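Local coordinates for protein alpha-acetolactate decarboxylase (PDB 5XNE) that converts (2S)-2-acetolactate into (R)-acetoin with release of carbon dioxide, a step on the bacterial route from pyruvate to butanediol, at residues G31-G36 with A111-G116; E44-D49 with Y53-D58; V121-V126 with L174-E179. All coordinates share one frame; numbering follows the deposited sequence.

Interaction 1 of 3, residues G31-G36 with A111-G116; sequences GDFGIG and AIRIDG
F33 meets A111, I112 and R113 where the segments of strands 33-36 and 111-115 run nearly perpendicular, at 94° with their axes 8.6 Å apart, so the contact is made by side chains reaching across rather than by paired backbones. The phenylalanine ring spans the gap. Its CG stands anti to the backbone N (chi1 179°), which extends the ring straight out from its strand toward the other one. There CE1 lies 3.6 Å from A111 CB, and the small methyl suits a place where the ring comes in so near. The ring turns its edge to the backbone at CZ, with I112 O in the ring plane 3.5 Å from that atom, while CE2 rests 4.1 Å from R113 CB, also near the plane. A flat side chain of this length is what the place asks for: an alanine in place of F33 would probably open a gap beside A111 and take the ring edge away from R113 CB. F78 and F158 also meet the ring, the latter edge-to-face.

Beyond its apolar stem, R113 turns polar. The extended chain carries its guanidinium to D115, two residues along the same strand, gripping it side-on: R113 NE bonds D115 OD1 at 2.9 Å, the oxygen lying in the guanidinium plane and using its syn lone pair, and R113 NH2 reaches the same OD1 at 3.3 Å from above the carboxylate plane. NH1 forms a salt bridge with D49. The chemistry is thus divided, an arginine stem serving an aromatic core while its charged end, matched by two acidic residues, is probably held in one orientation.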
loop_
_atom_site.group_PDB
_atom_site.type_symbol
_atom_site.label_atom_id
_atom_site.label_comp_id
_atom_site.label_asym_id
_atom_site.label_seq_id
_atom_site.Cartn_x
_atom_site.Cartn_y
_atom_site.Cartn_z
ATOM N N GLY B 31 13.109 -4.722 11.737
ATOM C CA GLY B 31 13.383 -6.003 11.132
ATOM C C GLY B 31 14.809 -6.464 11.300
ATOM O O GLY B 31 15.676 -5.711 11.750
ATOM N N ASP B 32 15.035 -7.715 10.924
ATOM C CA ASP B 32 16.383 -8.264 10.866
ATOM C C ASP B 32 16.735 -8.731 9.458
ATOM O O ASP B 32 17.729 -9.414 9.251
ATOM C CB ASP B 32 16.531 -9.429 11.847
ATOM C CG ASP B 32 15.453 -10.488 11.680
ATOM O OD1 ASP B 32 14.939 -10.701 10.559
ATOM O OD2 ASP B 32 15.118 -11.132 12.707
ATOM N N PHE B 33 15.914 -8.325 8.490
ATOM C CA PHE B 33 15.982 -8.809 7.119
ATOM C C PHE B 33 15.476 -7.687 6.219
ATOM O O PHE B 33 14.480 -7.068 6.543
ATOM C CB PHE B 33 15.106 -10.056 6.993
ATOM C CG PHE B 33 15.048 -10.670 5.623
ATOM C CD1 PHE B 33 14.245 -10.118 4.617
ATOM C CD2 PHE B 33 15.717 -11.858 5.367
ATOM C CE1 PHE B 33 14.156 -10.710 3.379
ATOM C CE2 PHE B 33 15.620 -12.469 4.131
ATOM C CZ PHE B 33 14.814 -11.902 3.136
ATOM N N GLY B 34 16.160 -7.415 5.118
ATOM C CA GLY B 34 15.615 -6.446 4.175
ATOM C C GLY B 34 16.526 -6.061 3.031
ATOM O O GLY B 34 17.680 -6.513 2.951
ATOM N N ILE B 35 15.980 -5.236 2.133
ATOM C CA ILE B 35 16.698 -4.751 0.946
ATOM C C ILE B 35 16.297 -3.307 0.686
ATOM O O ILE B 35 15.339 -2.799 1.258
ATOM C CB ILE B 35 16.400 -5.589 -0.324
ATOM C CG1 ILE B 35 14.905 -5.570 -0.659
ATOM C CG2 ILE B 35 16.896 -7.027 -0.166
ATOM C CD1 ILE B 35 14.572 -6.147 -2.034
ATOM N N GLY B 36 17.051 -2.635 -0.170
ATOM C CA GLY B 36 16.699 -1.270 -0.518
ATOM C C GLY B 36 17.907 -0.549 -1.057
ATOM O O GLY B 36 18.820 -1.152 -1.640
ATOM N N ALA B 111 8.824 -12.729 2.495
ATOM C CA ALA B 111 10.264 -12.549 2.439
ATOM C C ALA B 111 10.840 -13.874 1.980
ATOM O O ALA B 111 10.325 -14.946 2.341
ATOM C CB ALA B 111 10.832 -12.151 3.781
ATOM N N ILE B 112 11.889 -13.816 1.177
ATOM C CA ILE B 112 12.467 -15.043 0.652
ATOM C C ILE B 112 13.984 -14.974 0.650
ATOM O O ILE B 112 14.588 -13.943 0.345
ATOM C CB ILE B 112 11.934 -15.343 -0.762
ATOM C CG1 ILE B 112 12.508 -16.660 -1.304
ATOM C CG2 ILE B 112 12.274 -14.226 -1.700
ATOM C CD1 ILE B 112 11.838 -17.105 -2.594
ATOM N N ARG B 113 14.592 -16.109 0.993
ATOM C CA ARG B 113 16.027 -16.227 1.111
ATOM C C ARG B 113 16.497 -17.521 0.466
ATOM O O ARG B 113 15.911 -18.580 0.685
ATOM C CB ARG B 113 16.428 -16.186 2.579
ATOM C CG ARG B 113 17.889 -16.272 2.838
ATOM C CD ARG B 113 18.118 -16.188 4.327
ATOM N NE ARG B 113 19.498 -16.479 4.643
ATOM C CZ ARG B 113 20.042 -16.259 5.830
ATOM N NH1 ARG B 113 19.314 -15.706 6.797
ATOM N NH2 ARG B 113 21.314 -16.573 6.032
ATOM N N ILE B 114 17.541 -17.399 -0.337
ATOM C CA ILE B 114 18.182 -18.518 -1.006
ATOM C C ILE B 114 19.619 -18.575 -0.509
ATOM O O ILE B 114 20.372 -17.630 -0.731
ATOM C CB ILE B 114 18.219 -18.341 -2.537
ATOM C CG1 ILE B 114 16.880 -18.578 -3.226
ATOM C CG2 ILE B 114 19.178 -19.276 -3.118
ATOM C CD1 ILE B 114 17.033 -18.494 -4.737
ATOM N N ASP B 115 20.012 -19.663 0.147
ATOM C CA ASP B 115 21.388 -19.795 0.608
ATOM C C ASP B 115 22.045 -20.978 -0.071
ATOM O O ASP B 115 21.555 -22.095 0.023
ATOM C CB ASP B 115 21.455 -19.977 2.120
ATOM C CG ASP B 115 20.848 -18.816 2.869
ATOM O OD1 ASP B 115 21.518 -17.772 2.998
ATOM O OD2 ASP B 115 19.700 -18.956 3.330
ATOM N N GLY B 116 23.150 -20.738 -0.759
ATOM C CA GLY B 116 23.843 -21.840 -1.402
ATOM C C GLY B 116 24.801 -21.398 -2.479
ATOM O O GLY B 116 25.450 -20.359 -2.349
#

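Interaction 2 of 3, residues E44-D49 with Y53-D58; sequences ELIGFD and YRLRSD
Four backbone hydrogen bonds tie E44 to L55 and I46 to Y53, the two hydrogen-bonded pairs of an antiparallel ladder. L55 N donates to E44 O at 2.8 Å, almost straight at 177° and in the carbonyl plane, and E44 N returns a bond to L55 O at 2.9 Å. Y53 N reaches I46 O at 2.8 Å, nearly in line with that carbonyl, whereas the return bond from I46 N to Y53 O is longer at 3.2 Å. Between them L45 and R54 form a non-hydrogen-bonded pair, where L45 CA approaches Y53 O at 3.5 Å in a CA-H...O contact.

Packing gathers on the face bearing E44, I46, Y53 and L55. I46 CG2 touches L55 CD2 at 3.6 Å; the branched isoleucine can offer this methyl to the neighbouring strand while CG1 extends anti to the backbone N (chi1 -174°). On the other face, L45 brings CD1 to 3.7 Å from Y53 O. E44 pairs through its backbone N and O; of its side chain CB and CG stay near L55, and the chain bends at chi2 so that its carboxylate leads away to a salt bridge with R124.

Together the strands make the beta hairpin 44-48/51-56. Strand 33-37 pairs with the other side of 44-48, strand 60-63 with 51-56, and I177 of strand 171-178 lies against both I46 and L55.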
loop_
_atom_site.group_PDB
_atom_site.type_symbol
_atom_site.label_atom_id
_atom_site.label_comp_id
_atom_site.label_asym_id
_atom_site.label_seq_id
_atom_site.Cartn_x
_atom_site.Cartn_y
_atom_site.Cartn_z
ATOM N N GLU B 44 23.570 -0.427 -2.852
ATOM C CA GLU B 44 22.465 -1.342 -2.616
ATOM C C GLU B 44 22.459 -1.822 -1.166
ATOM O O GLU B 44 23.508 -2.206 -0.632
ATOM C CB GLU B 44 22.587 -2.555 -3.539
ATOM C CG GLU B 44 22.749 -2.211 -5.001
ATOM C CD GLU B 44 21.416 -1.870 -5.657
ATOM O OE1 GLU B 44 20.366 -2.128 -5.030
ATOM O OE2 GLU B 44 21.417 -1.360 -6.797
ATOM N N LEU B 45 21.290 -1.821 -0.533
ATOM C CA LEU B 45 21.145 -2.383 0.807
ATOM C C LEU B 45 20.743 -3.859 0.769
ATOM O O LEU B 45 19.847 -4.252 0.015
ATOM C CB LEU B 45 20.092 -1.599 1.593
ATOM C CG LEU B 45 19.716 -2.113 2.982
ATOM C CD1 LEU B 45 20.854 -1.832 3.935
ATOM C CD2 LEU B 45 18.461 -1.422 3.483
ATOM N N ILE B 46 21.372 -4.669 1.614
ATOM C CA ILE B 46 20.938 -6.042 1.814
ATOM C C ILE B 46 21.231 -6.430 3.253
ATOM O O ILE B 46 22.254 -6.040 3.808
ATOM C CB ILE B 46 21.638 -6.998 0.836
ATOM C CG1 ILE B 46 21.094 -8.407 0.917
ATOM C CG2 ILE B 46 23.141 -7.033 1.067
ATOM C CD1 ILE B 46 21.756 -9.309 -0.134
ATOM N N GLY B 47 20.324 -7.161 3.875
ATOM C CA GLY B 47 20.602 -7.677 5.198
ATOM C C GLY B 47 19.734 -8.858 5.548
ATOM O O GLY B 47 18.629 -9.033 5.027
ATOM N N PHE B 48 20.256 -9.678 6.449
ATOM C CA PHE B 48 19.543 -10.833 6.965
ATOM C C PHE B 48 20.273 -11.255 8.240
ATOM O O PHE B 48 21.441 -10.905 8.437
ATOM C CB PHE B 48 19.475 -11.971 5.932
ATOM C CG PHE B 48 20.765 -12.223 5.202
ATOM C CD1 PHE B 48 21.708 -13.113 5.709
ATOM C CD2 PHE B 48 21.022 -11.599 3.996
ATOM C CE1 PHE B 48 22.899 -13.351 5.025
ATOM C CE2 PHE B 48 22.207 -11.830 3.303
ATOM C CZ PHE B 48 23.149 -12.717 3.821
ATOM N N ASP B 49 19.567 -11.946 9.122
ATOM C CA ASP B 49 20.088 -12.280 10.445
ATOM C C ASP B 49 20.601 -11.047 11.198
ATOM O O ASP B 49 21.519 -11.142 12.019
ATOM C CB ASP B 49 21.198 -13.325 10.318
ATOM C CG ASP B 49 20.716 -14.602 9.656
ATOM O OD1 ASP B 49 19.608 -15.063 9.992
ATOM O OD2 ASP B 49 21.450 -15.126 8.798
ATOM N N TYR B 53 24.374 -4.631 4.967
ATOM C CA TYR B 53 25.518 -4.129 4.204
ATOM C C TYR B 53 25.117 -3.131 3.134
ATOM O O TYR B 53 24.006 -3.209 2.589
ATOM C CB TYR B 53 26.255 -5.286 3.538
ATOM C CG TYR B 53 26.951 -6.204 4.511
ATOM C CD1 TYR B 53 26.278 -7.261 5.098
ATOM C CD2 TYR B 53 28.292 -6.005 4.840
ATOM C CE1 TYR B 53 26.921 -8.108 5.991
ATOM C CE2 TYR B 53 28.943 -6.848 5.734
ATOM C CZ TYR B 53 28.253 -7.891 6.301
ATOM O OH TYR B 53 28.900 -8.718 7.185
ATOM N N ARG B 54 26.037 -2.207 2.840
ATOM C CA ARG B 54 25.972 -1.315 1.687
ATOM C C ARG B 54 26.879 -1.867 0.586
ATOM O O ARG B 54 28.106 -1.898 0.741
ATOM C CB ARG B 54 26.411 0.107 2.064
ATOM C CG ARG B 54 26.307 1.106 0.915
ATOM C CD ARG B 54 27.097 2.396 1.190
ATOM N NE ARG B 54 26.718 3.101 2.412
ATOM C CZ ARG B 54 25.988 4.219 2.442
ATOM N NH1 ARG B 54 25.513 4.743 1.309
ATOM N NH2 ARG B 54 25.710 4.800 3.602
ATOM N N LEU B 55 26.296 -2.319 -0.515
ATOM C CA LEU B 55 27.073 -2.841 -1.646
ATOM C C LEU B 55 27.314 -1.745 -2.673
ATOM O O LEU B 55 26.362 -1.185 -3.213
ATOM C CB LEU B 55 26.346 -4.018 -2.314
ATOM C CG LEU B 55 26.403 -5.438 -1.743
ATOM C CD1 LEU B 55 27.743 -6.096 -2.046
ATOM C CD2 LEU B 55 26.128 -5.458 -0.256
ATOM N N ARG B 56 28.578 -1.428 -2.948
ATOM C CA ARG B 56 28.888 -0.374 -3.910
ATOM C C ARG B 56 29.512 -0.903 -5.195
ATOM O O ARG B 56 30.024 -2.022 -5.254
ATOM C CB ARG B 56 29.833 0.664 -3.297
ATOM C CG ARG B 56 29.209 1.594 -2.275
ATOM C CD ARG B 56 30.198 2.711 -1.947
ATOM N NE ARG B 56 29.613 3.765 -1.126
ATOM C CZ ARG B 56 29.903 3.963 0.158
ATOM N NH1 ARG B 56 30.776 3.177 0.788
ATOM N NH2 ARG B 56 29.323 4.953 0.816
ATOM N N SER B 57 29.496 -0.049 -6.205
ATOM C CA SER B 57 30.031 -0.357 -7.521
ATOM C C SER B 57 31.535 -0.623 -7.567
ATOM O O SER B 57 32.049 -1.135 -8.567
ATOM C CB SER B 57 29.715 0.792 -8.451
ATOM N N ASP B 58 32.235 -0.264 -6.501
ATOM C CA ASP B 58 33.675 -0.468 -6.447
ATOM C C ASP B 58 34.010 -1.872 -5.952
ATOM O O ASP B 58 35.155 -2.163 -5.623
ATOM C CB ASP B 58 34.333 0.583 -5.552
ATOM C CG ASP B 58 33.775 0.590 -4.135
ATOM O OD1 ASP B 58 32.982 -0.316 -3.781
ATOM O OD2 ASP B 58 34.152 1.498 -3.361
#

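Interaction 3 of 3, residues V121-V126 with L174-E179; sequences VQTRTV and LHFIDE. With ZN (zinc ion), chain D.
The zinc ion is gripped by H175 NE2 at 2.2 Å, by three waters and by H173 and H186, six ligands in all. H175 gives NE2 to the metal, while ND1 is hydrogen-bonded to L45 O, a second-shell carbonyl that probably helps fix the rotation of the imidazole. From the other segment R124 turns its guanidinium toward the same site. Its chain bends at chi2 (112°), and NH2 comes within 3.8 Å of the zinc, with water 3 at 2.7 Å and water 1 at 2.8 Å from NH2, both near the guanidinium plane at its edge. V126 CG1 lies against one face of this group, and E44 holds NE in a salt bridge.

The direct touch between the segments is apolar. V121 sets CG2 over the centre of the F176 ring in a CH-pi contact, 4.2 Å from the centroid and 8° off the normal, while CG1 meets CG of that ring at 4.0 Å. A branched valine suits the place, since both methyls serve one aromatic face. The opposite face carries the backbone N of D178. T123 adds CG2 at 4.3 Å from F176 CB and spends its hydroxyl on G184 O.

Strand 117-124 pairs with strands 145-149, 151-160 and 184-192, and strand 171-178 pairs with the last two of these. V121 and F176 thus pack two strands that are not paired with each other but share 151-160 and 184-192 as neighbours.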
loop_
_atom_site.group_PDB
_atom_site.type_symbol
_atom_site.label_atom_id
_atom_site.label_comp_id
_atom_site.label_asym_id
_atom_site.label_seq_id
_atom_site.Cartn_x
_atom_site.Cartn_y
_atom_site.Cartn_z
ATOM N N VAL B 121 25.029 -15.414 -11.217
ATOM C CA VAL B 121 24.210 -14.315 -10.702
ATOM C C VAL B 121 24.594 -13.070 -11.478
ATOM O O VAL B 121 25.785 -12.779 -11.634
ATOM C CB VAL B 121 24.413 -14.041 -9.188
ATOM C CG1 VAL B 121 23.430 -12.963 -8.707
ATOM C CG2 VAL B 121 24.241 -15.294 -8.366
ATOM N N GLN B 122 23.607 -12.342 -11.982
ATOM C CA GLN B 122 23.884 -11.040 -12.562
ATOM C C GLN B 122 23.264 -9.967 -11.696
ATOM O O GLN B 122 22.087 -10.044 -11.350
ATOM C CB GLN B 122 23.352 -10.909 -13.980
ATOM C CG GLN B 122 23.750 -9.582 -14.597
ATOM C CD GLN B 122 23.269 -9.424 -16.017
ATOM O OE1 GLN B 122 22.093 -9.144 -16.263
ATOM N NE2 GLN B 122 24.176 -9.614 -16.967
ATOM N N THR B 123 24.066 -8.971 -11.349
ATOM C CA THR B 123 23.589 -7.871 -10.525
ATOM C C THR B 123 23.929 -6.519 -11.103
ATOM O O THR B 123 24.757 -6.394 -12.007
ATOM C CB THR B 123 24.191 -7.910 -9.113
ATOM O OG1 THR B 123 25.592 -7.599 -9.184
ATOM C CG2 THR B 123 23.986 -9.281 -8.458
ATOM N N ARG B 124 23.274 -5.507 -10.546
ATOM C CA ARG B 124 23.680 -4.113 -10.678
ATOM C C ARG B 124 23.905 -3.502 -9.302
ATOM O O ARG B 124 23.381 -3.993 -8.299
ATOM C CB ARG B 124 22.628 -3.283 -11.405
ATOM C CG ARG B 124 21.307 -3.183 -10.636
ATOM C CD ARG B 124 21.046 -1.755 -10.136
ATOM N NE ARG B 124 19.940 -1.713 -9.184
ATOM C CZ ARG B 124 18.704 -1.421 -9.563
ATOM N NH1 ARG B 124 18.494 -1.131 -10.854
ATOM N NH2 ARG B 124 17.700 -1.391 -8.681
ATOM N N THR B 125 24.662 -2.413 -9.249
ATOM C CA THR B 125 24.704 -1.594 -8.043
ATOM C C THR B 125 24.481 -0.151 -8.448
ATOM O O THR B 125 25.293 0.424 -9.169
ATOM C CB THR B 125 26.035 -1.705 -7.280
ATOM O OG1 THR B 125 27.115 -1.322 -8.147
ATOM C CG2 THR B 125 26.266 -3.124 -6.771
ATOM N N VAL B 126 23.375 0.436 -8.011
ATOM C CA VAL B 126 23.184 1.870 -8.248
ATOM C C VAL B 126 24.326 2.629 -7.576
ATOM O O VAL B 126 24.849 2.209 -6.534
ATOM C CB VAL B 126 21.827 2.400 -7.723
ATOM C CG1 VAL B 126 20.665 1.856 -8.566
ATOM C CG2 VAL B 126 21.653 2.084 -6.242
ATOM N N LEU B 174 14.866 -9.016 -5.536
ATOM C CA LEU B 174 15.913 -9.783 -4.861
ATOM C C LEU B 174 17.266 -9.099 -4.974
ATOM O O LEU B 174 17.613 -8.565 -6.035
ATOM C CB LEU B 174 16.011 -11.198 -5.461
ATOM C CG LEU B 174 14.706 -11.987 -5.549
ATOM C CD1 LEU B 174 14.923 -13.231 -6.408
ATOM C CD2 LEU B 174 14.196 -12.363 -4.176
ATOM N N HIS B 175 18.017 -9.131 -3.877
ATOM C CA HIS B 175 19.408 -8.691 -3.873
ATOM C C HIS B 175 20.311 -9.886 -3.553
ATOM O O HIS B 175 19.824 -10.919 -3.113
ATOM C CB HIS B 175 19.624 -7.558 -2.866
ATOM C CG HIS B 175 19.033 -6.243 -3.287
ATOM N ND1 HIS B 175 19.276 -5.071 -2.613
ATOM C CD2 HIS B 175 18.208 -5.922 -4.318
ATOM C CE1 HIS B 175 18.632 -4.076 -3.204
ATOM N NE2 HIS B 175 17.975 -4.566 -4.239
ATOM N N PHE B 176 21.613 -9.730 -3.775
ATOM C CA PHE B 176 22.578 -10.809 -3.566
ATOM C C PHE B 176 23.833 -10.295 -2.866
ATOM O O PHE B 176 24.282 -9.187 -3.140
ATOM C CB PHE B 176 22.951 -11.437 -4.916
ATOM C CG PHE B 176 24.137 -12.363 -4.852
ATOM C CD1 PHE B 176 24.010 -13.632 -4.303
ATOM C CD2 PHE B 176 25.368 -11.966 -5.346
ATOM C CE1 PHE B 176 25.119 -14.499 -4.250
ATOM C CE2 PHE B 176 26.478 -12.822 -5.292
ATOM C CZ PHE B 176 26.345 -14.080 -4.749
ATOM N N ILE B 177 24.383 -11.101 -1.959
ATOM C CA ILE B 177 25.716 -10.835 -1.418
ATOM C C ILE B 177 26.474 -12.164 -1.329
ATOM O O ILE B 177 25.898 -13.206 -0.998
ATOM C CB ILE B 177 25.644 -10.119 -0.039
ATOM C CG1 ILE B 177 27.037 -9.630 0.386
ATOM C CG2 ILE B 177 25.000 -11.004 1.014
ATOM C CD1 ILE B 177 27.014 -8.611 1.526
ATOM N N ASP B 178 27.758 -12.138 -1.660
ATOM C CA ASP B 178 28.530 -13.376 -1.621
ATOM C C ASP B 178 28.938 -13.728 -0.190
ATOM O O ASP B 178 28.830 -12.914 0.731
ATOM C CB ASP B 178 29.759 -13.280 -2.529
ATOM C CG ASP B 178 30.856 -12.420 -1.943
ATOM O OD1 ASP B 178 30.583 -11.291 -1.486
ATOM O OD2 ASP B 178 32.012 -12.894 -1.919
ATOM N N GLU B 179 29.394 -14.961 0.011
ATOM C CA GLU B 179 29.729 -15.402 1.362
ATOM C C GLU B 179 30.901 -14.599 1.934
ATOM O O GLU B 179 30.985 -14.392 3.143
ATOM C CB GLU B 179 30.045 -16.898 1.389
ATOM C CG GLU B 179 30.119 -17.461 2.808
ATOM C CD GLU B 179 28.789 -18.038 3.285
ATOM O OE1 GLU B 179 27.795 -17.960 2.525
ATOM O OE2 GLU B 179 28.730 -18.554 4.424
HETATM ZN ZN ZN D . 16.702 -3.388 -5.655
HETATM O O HOH W 1 15.667 -1.598 -6.703
HETATM O O HOH W 2 16.253 -1.836 -4.111
HETATM O O HOH W 3 18.258 -1.762 -6.102
#

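Interaction 2 is nested within the chain loop closed by interaction 1, and interaction 3 follows both. Their centres lie close together: about 11 Å between 1 and 2, 12 Å between 1 and 3, and 8 Å between 2 and 3. Strands 33-37 and 44-48 are antiparallel neighbours, joined where G36 O meets L45 N at 2.8 Å, so interactions 1 and 2 meet through two adjacent strands of the sheet. Strand 171-178 then packs against both: L174 touches I112, and H175 sits beside I35 and E44. Interactions 2 and 3 bring E44, R124 and H175 to the zinc site of the decarboxylase, with the aromatic packing of interaction 1 farther off, the F33 side chain about 12 Å from the metal.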